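Local structure of aspartate aminotransferase (3K7Y) at residues N185-N190 / F355-L360; V127-Y132 / F152-I157; R320-R325 / K350-F355; I16-R21 / I375-R380. The protein probably catalyses the reversible transfer of an amino group from L-aspartate to 2-oxoglutarate, giving oxaloacetate and L-glutamate, with pyridoxal 5'-phosphate as cofactor. One frame throughout, in Å; residues are numbered along the deposited sequence.

Interaction 1. Residues N185-N190 / F355-L360; sequences NPCSVN and FSFVPL. With PLP (pyridoxal-5'-phosphate), chain B.
Phe357 and Phe355 reach from strand 355-357 onto the loop 185-188, and with Ser188 they supply most of the buried surface. Pro186 covers one face of the Phe357 ring, its CB 4.1 Å from CD1, while Cys187 approaches the same ring obliquely, with SG 5.0 Å from the ring centroid in a sulfur-aromatic contact. Phe357 CB sits against the peptide backbone, 3.4 Å from Cys187 O. Ser188 turns its hydroxyl back on its own segment: OG donates to Pro186 O at 2.8 Å, two residues back. Ser188 OG also lies 3.1 Å from Phe355 O, a weak bond at best.

The Phe355 ring meets the Asn185 amide obliquely, ND2 3.5 Å from CE2, with the amide and ring planes 60° apart. With CG anti to the backbone N (chi1 -178°), the Asn185 amide is carried toward the cofactor, and ND2 donates to O3 of pyridoxal phosphate at 2.9 Å. Such a donor would probably stabilise negative charge on O3. Asn185 OD1 is taken by Arg380 NH1, which fixes the rotation of the amide, and Arg380 also makes a cation-pi contact with Phe355. The contact thus joins the loop between strand 176-179 and helix 193-206 to strand 355-357, which pairs antiparallel with strand 380-382.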
# COMPACT_ATOMS: atom_id res chain seq x y z
N ASN A 185 -5.01 -4.34 22.48
CA ASN A 185 -4.26 -3.08 22.40
C ASN A 185 -5.20 -1.88 22.59
O ASN A 185 -6.01 -1.60 21.72
CB ASN A 185 -3.54 -3.00 21.06
CG ASN A 185 -2.71 -1.74 20.91
OD1 ASN A 185 -2.91 -0.75 21.61
ND2 ASN A 185 -1.76 -1.78 19.99
N PRO A 186 -5.06 -1.14 23.71
CA PRO A 186 -4.04 -1.21 24.78
C PRO A 186 -4.23 -2.16 25.98
O PRO A 186 -3.23 -2.54 26.59
CB PRO A 186 -3.99 0.22 25.29
CG PRO A 186 -5.37 0.71 25.10
CD PRO A 186 -5.92 0.04 23.86
N CYS A 187 -5.47 -2.52 26.35
CA CYS A 187 -5.75 -3.30 27.59
C CYS A 187 -4.84 -4.48 27.93
O CYS A 187 -4.52 -4.68 29.09
CB CYS A 187 -7.19 -3.79 27.62
SG CYS A 187 -8.31 -2.43 27.52
N SER A 188 -4.45 -5.26 26.93
CA SER A 188 -3.59 -6.42 27.15
C SER A 188 -4.32 -7.50 27.93
O SER A 188 -3.71 -8.27 28.65
CB SER A 188 -2.31 -6.01 27.89
OG SER A 188 -1.84 -4.76 27.45
N VAL A 189 -5.64 -7.55 27.77
CA VAL A 189 -6.50 -8.49 28.48
C VAL A 189 -7.25 -9.32 27.44
O VAL A 189 -7.96 -8.75 26.63
CB VAL A 189 -7.53 -7.71 29.37
CG1 VAL A 189 -8.47 -8.64 30.07
CG2 VAL A 189 -6.84 -6.83 30.40
N ASN A 190 -7.07 -10.65 27.44
CA ASN A 190 -7.80 -11.53 26.49
C ASN A 190 -9.09 -12.14 27.07
O ASN A 190 -9.21 -12.30 28.28
CB ASN A 190 -6.90 -12.61 25.83
CG ASN A 190 -5.60 -12.88 26.59
OD1 ASN A 190 -5.05 -12.01 27.27
ND2 ASN A 190 -5.08 -14.11 26.46
N PHE A 355 2.10 -5.50 25.55
CA PHE A 355 2.06 -4.42 26.54
C PHE A 355 1.52 -4.83 27.91
O PHE A 355 0.97 -5.91 28.10
CB PHE A 355 1.21 -3.23 26.07
CG PHE A 355 1.40 -2.87 24.63
CD1 PHE A 355 2.50 -2.15 24.22
CD2 PHE A 355 0.44 -3.21 23.69
CE1 PHE A 355 2.66 -1.81 22.88
CE2 PHE A 355 0.59 -2.88 22.36
CZ PHE A 355 1.69 -2.19 21.96
N SER A 356 1.67 -3.92 28.87
CA SER A 356 0.82 -3.91 30.05
C SER A 356 0.08 -2.58 30.05
O SER A 356 0.52 -1.63 29.40
CB SER A 356 1.63 -4.10 31.33
OG SER A 356 1.79 -5.48 31.62
N PHE A 357 -1.06 -2.53 30.74
CA PHE A 357 -1.90 -1.35 30.76
C PHE A 357 -2.16 -0.96 32.22
O PHE A 357 -2.87 -1.68 32.94
CB PHE A 357 -3.21 -1.65 30.03
CG PHE A 357 -4.12 -0.45 29.85
CD1 PHE A 357 -3.63 0.76 29.37
CD2 PHE A 357 -5.48 -0.56 30.10
CE1 PHE A 357 -4.48 1.85 29.19
CE2 PHE A 357 -6.34 0.52 29.92
CZ PHE A 357 -5.85 1.73 29.47
N VAL A 358 -1.58 0.16 32.65
CA VAL A 358 -1.70 0.62 34.03
C VAL A 358 -2.32 2.02 34.06
O VAL A 358 -1.59 3.01 34.09
CB VAL A 358 -0.29 0.63 34.72
CG1 VAL A 358 -0.37 1.01 36.21
CG2 VAL A 358 0.40 -0.71 34.55
N PRO A 359 -3.66 2.11 34.05
CA PRO A 359 -4.27 3.45 33.98
C PRO A 359 -3.67 4.43 34.98
O PRO A 359 -3.40 5.59 34.64
CB PRO A 359 -5.75 3.17 34.28
CG PRO A 359 -5.98 1.82 33.67
CD PRO A 359 -4.68 1.04 33.90
N LEU A 360 -3.40 3.95 36.19
CA LEU A 360 -2.75 4.75 37.23
C LEU A 360 -1.59 5.63 36.74
O LEU A 360 -1.38 6.74 37.25
CB LEU A 360 -2.27 3.83 38.34
CG LEU A 360 -1.79 4.65 39.52
CD1 LEU A 360 -2.98 5.32 40.21
CD2 LEU A 360 -0.96 3.81 40.48
N1 PLP B . -4.61 -3.78 14.95
C2 PLP B . -4.00 -3.70 16.18
C2A PLP B . -4.81 -4.00 17.38
C3 PLP B . -2.66 -3.36 16.27
O3 PLP B . -2.04 -3.30 17.49
C4 PLP B . -1.94 -3.09 15.11
C4A PLP B . -0.46 -2.87 15.24
O4A PLP B . 0.31 -3.84 15.11
C5 PLP B . -2.55 -3.18 13.84
C6 PLP B . -3.90 -3.52 13.79
C5A PLP B . -1.85 -2.88 12.51
O4P PLP B . -0.61 -3.53 12.28
P PLP B . 0.29 -3.16 10.98
O1P PLP B . 1.13 -4.33 10.55
O2P PLP B . 1.27 -2.08 11.36
O3P PLP B . -0.65 -2.76 9.87

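Interaction 2. Residues V127-Y132 / F152-I157; sequences VTNPPY and FDYNLI. With PLP (pyridoxal-5'-phosphate), chain B.
Phe152 N donates to Asn129 O across the contact, a nearly straight bond of 3.2 Å with an N-H...O angle of 164°. Beside it Pro130 touches two aromatic residues. Its CD meets Phe152 CB at 3.7 Å, and its CG lies 3.4 Å from Tyr154 OH, the phenol arriving from the opposite direction. Asn129 adds a looser touch: OD1 lies at the edge of the Tyr154 ring, near its plane, with the amide turned 50° from that ring.

A second shell holds these groups in place. The peptide bond between Asn129 and Pro130 is cis, which bends the chain sharply as it leaves its strand, and Tyr184 OH bonds both Pro130 O and Thr128 OG1. On the other side, Phe152 presents a ring edge to one face of Tyr154, with CD2 3.7 Å above that ring. The turn that follows is braced by an Asx motif: Asp153 OD1 accepts from Leu156 N at 2.6 Å, and OD2 is bonded by Asn160 ND2.

Two residues after Pro130 the chain reaches the cofactor. Tyr132, with CG anti to the backbone N (chi1 172°), lays its ring over one face of the pyridine and nearly parallel to it, CE1 being 3.8 Å from N1 of pyridoxal phosphate. Tyr132 occupies the N-cap position of helix 133-140. The contact itself joins the ends of strands 124-128 and 145-153, the two parallel strands that this helix connects in a beta-alpha-beta unit.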
# COMPACT_ATOMS: atom_id res chain seq x y z
N VAL A 127 -17.26 -0.37 18.69
CA VAL A 127 -15.89 -0.63 19.04
C VAL A 127 -15.85 -0.83 20.55
O VAL A 127 -16.63 -0.23 21.26
CB VAL A 127 -15.01 0.53 18.51
CG1 VAL A 127 -14.74 1.56 19.57
CG2 VAL A 127 -13.73 0.01 17.97
N THR A 128 -15.00 -1.72 21.07
CA THR A 128 -15.02 -1.97 22.52
C THR A 128 -14.21 -0.90 23.24
O THR A 128 -13.17 -0.47 22.74
CB THR A 128 -14.52 -3.40 22.95
OG1 THR A 128 -13.18 -3.64 22.49
CG2 THR A 128 -15.43 -4.50 22.41
N ASN A 129 -14.67 -0.45 24.40
CA ASN A 129 -13.95 0.59 25.12
C ASN A 129 -12.93 0.04 26.09
O ASN A 129 -13.26 -0.86 26.84
CB ASN A 129 -14.90 1.53 25.85
CG ASN A 129 -14.15 2.53 26.70
OD1 ASN A 129 -13.69 2.18 27.78
ND2 ASN A 129 -14.01 3.75 26.21
N PRO A 130 -11.70 0.58 26.08
CA PRO A 130 -11.18 1.61 25.20
C PRO A 130 -10.65 0.93 23.94
O PRO A 130 -10.34 -0.27 23.96
CB PRO A 130 -10.05 2.23 26.01
CG PRO A 130 -9.51 1.09 26.81
CD PRO A 130 -10.64 0.09 26.99
N PRO A 131 -10.56 1.68 22.82
CA PRO A 131 -10.31 1.08 21.51
C PRO A 131 -8.89 1.32 21.03
O PRO A 131 -8.28 2.30 21.44
CB PRO A 131 -11.24 1.86 20.60
CG PRO A 131 -11.46 3.22 21.34
CD PRO A 131 -10.87 3.12 22.71
N TYR A 132 -8.38 0.44 20.18
CA TYR A 132 -7.13 0.73 19.50
C TYR A 132 -7.28 2.10 18.83
O TYR A 132 -8.17 2.27 17.99
CB TYR A 132 -6.84 -0.36 18.49
CG TYR A 132 -5.66 -0.07 17.60
CD1 TYR A 132 -5.75 -0.27 16.23
CD2 TYR A 132 -4.47 0.44 18.11
CE1 TYR A 132 -4.69 -0.01 15.40
CE2 TYR A 132 -3.40 0.71 17.29
CZ TYR A 132 -3.52 0.49 15.94
OH TYR A 132 -2.48 0.75 15.09
N PHE A 152 -13.35 -3.02 29.26
CA PHE A 152 -12.35 -3.07 30.28
C PHE A 152 -12.89 -2.40 31.54
O PHE A 152 -13.53 -1.35 31.44
CB PHE A 152 -11.13 -2.33 29.76
CG PHE A 152 -10.00 -2.30 30.69
CD1 PHE A 152 -9.20 -3.40 30.85
CD2 PHE A 152 -9.71 -1.15 31.38
CE1 PHE A 152 -8.13 -3.37 31.72
CE2 PHE A 152 -8.64 -1.11 32.25
CZ PHE A 152 -7.85 -2.23 32.42
N ASP A 153 -12.67 -3.02 32.70
CA ASP A 153 -13.11 -2.43 33.97
C ASP A 153 -11.96 -1.68 34.60
O ASP A 153 -10.92 -2.26 34.90
CB ASP A 153 -13.68 -3.46 34.95
CG ASP A 153 -14.25 -2.80 36.20
OD1 ASP A 153 -13.45 -2.34 37.05
OD2 ASP A 153 -15.49 -2.72 36.33
N TYR A 154 -12.16 -0.39 34.78
CA TYR A 154 -11.05 0.49 35.06
C TYR A 154 -10.57 0.38 36.49
O TYR A 154 -9.40 0.63 36.77
CB TYR A 154 -11.37 1.94 34.66
CG TYR A 154 -10.91 2.29 33.25
CD1 TYR A 154 -9.67 2.89 33.04
CD2 TYR A 154 -11.69 2.00 32.14
CE1 TYR A 154 -9.24 3.21 31.76
CE2 TYR A 154 -11.25 2.31 30.84
CZ TYR A 154 -10.03 2.92 30.66
OH TYR A 154 -9.57 3.25 29.40
N ASN A 155 -11.47 -0.03 37.39
CA ASN A 155 -11.09 -0.18 38.79
C ASN A 155 -10.69 -1.59 39.17
O ASN A 155 -9.75 -1.77 39.94
CB ASN A 155 -12.12 0.43 39.73
CG ASN A 155 -11.83 1.89 40.01
OD1 ASN A 155 -12.06 2.76 39.16
ND2 ASN A 155 -11.30 2.17 41.19
N LEU A 156 -11.39 -2.58 38.63
CA LEU A 156 -11.02 -3.97 38.84
C LEU A 156 -9.78 -4.41 38.05
O LEU A 156 -9.04 -5.28 38.50
CB LEU A 156 -12.19 -4.88 38.49
CG LEU A 156 -12.80 -5.67 39.64
CD1 LEU A 156 -13.64 -4.77 40.55
CD2 LEU A 156 -13.61 -6.86 39.11
N ILE A 157 -9.57 -3.80 36.88
CA ILE A 157 -8.47 -4.14 35.95
C ILE A 157 -8.61 -5.54 35.32
O ILE A 157 -7.70 -6.37 35.35
CB ILE A 157 -7.05 -3.90 36.55
CG1 ILE A 157 -7.01 -2.51 37.19
CG2 ILE A 157 -5.98 -3.98 35.47
CD1 ILE A 157 -5.77 -2.25 38.03
N1 PLP B . -4.61 -3.78 14.95
C2 PLP B . -4.00 -3.70 16.18
C2A PLP B . -4.81 -4.00 17.38
C3 PLP B . -2.66 -3.36 16.27
O3 PLP B . -2.04 -3.30 17.49
C4 PLP B . -1.94 -3.09 15.11
C4A PLP B . -0.46 -2.87 15.24
O4A PLP B . 0.31 -3.84 15.11
C5 PLP B . -2.55 -3.18 13.84
C6 PLP B . -3.90 -3.52 13.79
C5A PLP B . -1.85 -2.88 12.51
O4P PLP B . -0.61 -3.53 12.28
P PLP B . 0.29 -3.16 10.98
O1P PLP B . 1.13 -4.33 10.55
O2P PLP B . 1.27 -2.08 11.36
O3P PLP B . -0.65 -2.76 9.87

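Interaction 3. Residues R320-R325 / K350-F355; sequences RITNNR and KQRGLF
Arg325 reaches from helix 304-335 into the bend made by residues 350-355 and binds two of its carbonyls with one nitrogen. NH2 donates to Gly353 O and to Phe355 O, each at 2.8 Å, with N-H...O angles of 150° and 157°. Both oxygens lie close to the guanidinium plane, yet the donor stands well above the plane of each carbonyl, so neither bond follows a lone pair. Arg325 NE has a weak bond to Ser356 OG. The flat group is further packed on one face by Gln351 O, 3.3 Å above the plane, and by Arg352 CA. Extended as far as CD, the chain bends at chi3 (-76°), which turns the guanidinium into this position.

Gln351 O takes its bond from the neighbouring Arg352, whose NH2 donates at 3.2 Å as the Arg352 chain folds back through bends at chi2 and chi3. That fold brings the chain over Thr322, CD lying 3.5 Å from Thr322 CG2, and sets one guanidinium face above Thr322 CB. The Ile321 CG2 methyl packs against Gly353 O. Gln351 NE2 bonds Phe357 O, while the backbone of Arg352 is bonded to that of Ser188.

Chemically, the contact places a buried positive charge among backbone carbonyls, whose partial negative charges would help to stabilise it. The guanidinium in return satisfies two carbonyls, one in the irregular approach and one at the start of strand 355-357, fixing both against the helix.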
# COMPACT_ATOMS: atom_id res chain seq x y z
N ARG A 320 8.95 -15.46 27.25
CA ARG A 320 9.87 -14.46 27.78
C ARG A 320 9.12 -13.18 28.16
O ARG A 320 9.33 -12.63 29.24
CB ARG A 320 11.01 -14.15 26.81
CG ARG A 320 11.95 -13.06 27.31
CD ARG A 320 12.96 -12.53 26.25
NE ARG A 320 12.41 -11.60 25.25
CZ ARG A 320 12.00 -10.34 25.47
NH1 ARG A 320 12.01 -9.80 26.68
NH2 ARG A 320 11.54 -9.63 24.45
N ILE A 321 8.24 -12.74 27.26
CA ILE A 321 7.44 -11.55 27.50
C ILE A 321 6.60 -11.71 28.76
O ILE A 321 6.82 -10.97 29.72
CB ILE A 321 6.59 -11.17 26.27
CG1 ILE A 321 7.51 -10.62 25.17
CG2 ILE A 321 5.56 -10.12 26.65
CD1 ILE A 321 6.89 -10.57 23.78
N THR A 322 5.68 -12.67 28.81
CA THR A 322 4.81 -12.76 29.98
C THR A 322 5.65 -12.92 31.25
O THR A 322 5.23 -12.48 32.32
CB THR A 322 3.65 -13.79 29.87
OG1 THR A 322 4.10 -15.07 30.29
CG2 THR A 322 3.09 -13.89 28.47
N ASN A 323 6.85 -13.49 31.12
CA ASN A 323 7.82 -13.60 32.23
C ASN A 323 8.37 -12.23 32.64
O ASN A 323 8.30 -11.84 33.81
CB ASN A 323 8.99 -14.55 31.88
CG ASN A 323 8.55 -16.03 31.77
OD1 ASN A 323 7.38 -16.36 31.96
ND2 ASN A 323 9.51 -16.91 31.46
N ASN A 324 8.92 -11.51 31.67
CA ASN A 324 9.33 -10.11 31.82
C ASN A 324 8.27 -9.22 32.53
O ASN A 324 8.63 -8.37 33.35
CB ASN A 324 9.64 -9.55 30.44
CG ASN A 324 10.87 -8.66 30.42
OD1 ASN A 324 11.77 -8.80 31.27
ND2 ASN A 324 10.95 -7.75 29.44
N ARG A 325 6.99 -9.41 32.21
CA ARG A 325 5.87 -8.72 32.88
C ARG A 325 5.72 -9.12 34.35
O ARG A 325 5.52 -8.26 35.22
CB ARG A 325 4.56 -8.99 32.14
CG ARG A 325 3.32 -8.30 32.73
CD ARG A 325 2.03 -8.87 32.16
NE ARG A 325 1.76 -8.40 30.81
CZ ARG A 325 2.16 -9.02 29.70
NH1 ARG A 325 2.88 -10.14 29.77
NH2 ARG A 325 1.86 -8.53 28.50
N LYS A 350 -1.95 -10.82 35.32
CA LYS A 350 -3.01 -11.45 34.51
C LYS A 350 -2.84 -11.08 33.04
O LYS A 350 -2.97 -11.92 32.15
CB LYS A 350 -4.41 -11.00 34.96
CG LYS A 350 -4.85 -11.42 36.38
CD LYS A 350 -4.30 -10.50 37.48
CE LYS A 350 -4.08 -11.25 38.80
NZ LYS A 350 -5.26 -11.26 39.73
N GLN A 351 -2.56 -9.79 32.80
CA GLN A 351 -2.42 -9.21 31.46
C GLN A 351 -1.53 -9.99 30.48
O GLN A 351 -0.64 -10.74 30.90
CB GLN A 351 -1.95 -7.76 31.57
CG GLN A 351 -3.06 -6.82 31.95
CD GLN A 351 -2.59 -5.40 32.18
OE1 GLN A 351 -1.39 -5.10 32.23
NE2 GLN A 351 -3.56 -4.50 32.34
N ARG A 352 -1.77 -9.81 29.18
CA ARG A 352 -1.07 -10.57 28.16
C ARG A 352 -0.98 -9.82 26.87
O ARG A 352 -1.88 -9.08 26.52
CB ARG A 352 -1.79 -11.89 27.92
CG ARG A 352 -0.86 -13.06 27.98
CD ARG A 352 -0.21 -13.12 29.33
NE ARG A 352 -0.31 -14.43 29.95
CZ ARG A 352 -0.10 -14.63 31.24
NH1 ARG A 352 -0.20 -15.85 31.74
NH2 ARG A 352 0.22 -13.62 32.04
N GLY A 353 0.11 -10.05 26.15
CA GLY A 353 0.37 -9.40 24.88
C GLY A 353 1.71 -8.69 24.93
O GLY A 353 2.55 -8.98 25.80
N LEU A 354 1.91 -7.74 24.03
CA LEU A 354 3.15 -7.00 23.92
C LEU A 354 3.25 -5.92 25.01
O LEU A 354 4.36 -5.47 25.35
CB LEU A 354 3.19 -6.35 22.54
CG LEU A 354 4.40 -6.48 21.62
CD1 LEU A 354 3.94 -6.53 20.19
CD2 LEU A 354 5.40 -5.33 21.81
N PHE A 355 2.10 -5.50 25.55
CA PHE A 355 2.06 -4.42 26.54
C PHE A 355 1.52 -4.83 27.91
O PHE A 355 0.97 -5.91 28.10
CB PHE A 355 1.21 -3.23 26.07
CG PHE A 355 1.40 -2.87 24.63
CD1 PHE A 355 2.50 -2.15 24.22
CD2 PHE A 355 0.44 -3.21 23.69
CE1 PHE A 355 2.66 -1.81 22.88
CE2 PHE A 355 0.59 -2.88 22.36
CZ PHE A 355 1.69 -2.19 21.96

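Interaction 4. Residues I16-R21 / I375-R380; sequences ILKTAR and IINNGR
Ile16 makes the closest van der Waals contact, CD1 3.6 Å from Arg380 NH2. The branch approaches the guanidinium obliquely, and CG1 follows at 4.0 Å from the same nitrogen. Looser packing comes from Thr19, whose CG2 lies 4.2 Å from Ile375 O; this methyl is anti to the backbone N (chi1 -53° for OG1) and points across to the other segment.

No hydrogen bond crosses between the segments; the polar ends of Lys18, Thr19 and Arg380 have partners outside the two segments. Thr19 OG1 bonds Asn15 O within its own helix, and Lys18 NZ bonds Asn15 OD1, although Lys18 also borders Asn377. Arg380, bent at chi3 (84°), gives NH2 to Ser35 O and NH1 to the cofactor-binding Asn185, so Ile16 packs against a group that is already fixed in direction. Residues 376-379 form a type I turn, closed by Gly379 N on Ile376 O at 3.2 Å.

The N-terminal helix 15-23 therefore lies against the connection between strands 373-374 and 380-382, close to the cofactor pocket. Arg283 of the second subunit packs on Ile16 and Leu17, placing this helix at the dimer interface as well.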
# COMPACT_ATOMS: atom_id res chain seq x y z
N ILE A 16 0.57 8.32 20.07
CA ILE A 16 1.65 7.40 19.69
C ILE A 16 2.86 8.06 18.99
O ILE A 16 3.95 7.50 18.97
CB ILE A 16 1.05 6.21 18.83
CG1 ILE A 16 1.18 4.84 19.55
CG2 ILE A 16 1.52 6.25 17.35
CD1 ILE A 16 2.44 4.03 19.24
N LEU A 17 2.65 9.25 18.42
CA LEU A 17 3.72 9.97 17.71
C LEU A 17 4.31 11.19 18.42
O LEU A 17 5.52 11.42 18.32
CB LEU A 17 3.30 10.33 16.28
CG LEU A 17 3.97 9.51 15.17
CD1 LEU A 17 3.40 8.10 15.09
CD2 LEU A 17 3.87 10.22 13.82
N LYS A 18 3.49 11.98 19.12
CA LYS A 18 4.02 13.07 19.95
C LYS A 18 5.15 12.53 20.82
O LYS A 18 6.09 13.25 21.18
CB LYS A 18 2.96 13.67 20.89
CG LYS A 18 1.54 13.79 20.35
CD LYS A 18 0.56 13.94 21.50
CE LYS A 18 -0.88 13.90 21.03
NZ LYS A 18 -1.78 13.57 22.16
N THR A 19 5.03 11.24 21.16
CA THR A 19 5.97 10.54 22.02
C THR A 19 7.15 10.02 21.22
O THR A 19 8.29 10.12 21.67
CB THR A 19 5.27 9.38 22.78
OG1 THR A 19 4.11 9.87 23.45
CG2 THR A 19 6.20 8.76 23.81
N ALA A 20 6.88 9.46 20.04
CA ALA A 20 7.93 8.96 19.14
C ALA A 20 8.93 10.08 18.82
O ALA A 20 10.15 9.86 18.80
CB ALA A 20 7.33 8.38 17.86
N ARG A 21 8.39 11.28 18.59
CA ARG A 21 9.19 12.49 18.53
C ARG A 21 10.07 12.52 19.76
O ARG A 21 11.29 12.39 19.66
CB ARG A 21 8.30 13.75 18.48
CG ARG A 21 7.85 14.18 17.07
CD ARG A 21 7.20 15.56 17.05
NE ARG A 21 7.08 16.08 15.68
CZ ARG A 21 6.75 17.33 15.35
NH1 ARG A 21 6.51 18.23 16.30
NH2 ARG A 21 6.68 17.69 14.08
N ILE A 375 6.55 6.64 27.72
CA ILE A 375 5.39 5.80 28.03
C ILE A 375 4.18 6.50 27.41
O ILE A 375 4.17 7.72 27.33
CB ILE A 375 5.23 5.73 29.57
CG1 ILE A 375 3.82 5.37 30.01
CG2 ILE A 375 5.60 7.09 30.18
CD1 ILE A 375 3.40 6.02 31.32
N ILE A 376 3.17 5.76 26.96
CA ILE A 376 2.00 6.41 26.35
C ILE A 376 1.12 7.16 27.38
O ILE A 376 1.03 6.78 28.55
CB ILE A 376 1.15 5.43 25.47
CG1 ILE A 376 2.03 4.69 24.46
CG2 ILE A 376 0.01 6.15 24.74
CD1 ILE A 376 2.34 3.20 24.86
N ASN A 377 0.50 8.25 26.93
CA ASN A 377 -0.38 9.12 27.73
C ASN A 377 -1.44 8.42 28.57
O ASN A 377 -1.91 9.00 29.56
CB ASN A 377 -1.10 10.13 26.81
CG ASN A 377 -0.13 10.91 25.96
OD1 ASN A 377 0.00 10.67 24.74
ND2 ASN A 377 0.60 11.84 26.59
N ASN A 378 -1.84 7.21 28.18
CA ASN A 378 -2.96 6.53 28.83
C ASN A 378 -2.61 5.43 29.86
O ASN A 378 -3.51 4.89 30.52
CB ASN A 378 -3.97 6.00 27.78
CG ASN A 378 -3.39 4.92 26.85
OD1 ASN A 378 -4.02 4.56 25.86
ND2 ASN A 378 -2.20 4.41 27.16
N GLY A 379 -1.32 5.12 29.99
CA GLY A 379 -0.87 4.04 30.84
C GLY A 379 -0.22 2.85 30.14
O GLY A 379 0.46 2.07 30.79
N ARG A 380 -0.43 2.69 28.82
CA ARG A 380 0.11 1.53 28.06
C ARG A 380 1.64 1.41 28.12
O ARG A 380 2.37 2.41 28.10
CB ARG A 380 -0.34 1.56 26.60
CG ARG A 380 -0.09 0.24 25.87
CD ARG A 380 -0.41 0.30 24.37
NE ARG A 380 0.68 0.84 23.57
CZ ARG A 380 0.65 0.97 22.24
NH1 ARG A 380 -0.42 0.60 21.54
NH2 ARG A 380 1.71 1.47 21.60

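Overall arrangement
From the N terminus, helix 15-23 opens the longest loop, which interaction 4 closes only at residues 375-380; the other three contacts all fall within that span. Interaction 2 closes first, joining neighbouring strands of the large mixed sheet across one helical connection. Interaction 1 opens afterwards at 185-190 and closes at 355-360, and it encloses interaction 3, with which it shares Phe355; no loops cross. Interactions 1 and 2 both reach the cofactor and meet through Cys187, Pro130 and Phe152. Arg380 links interaction 4 to interaction 1. Together they tie the cofactor-binding sheet to helix 304-335, the small sheet of strands 355-357 and 380-382, and the N-terminal helix.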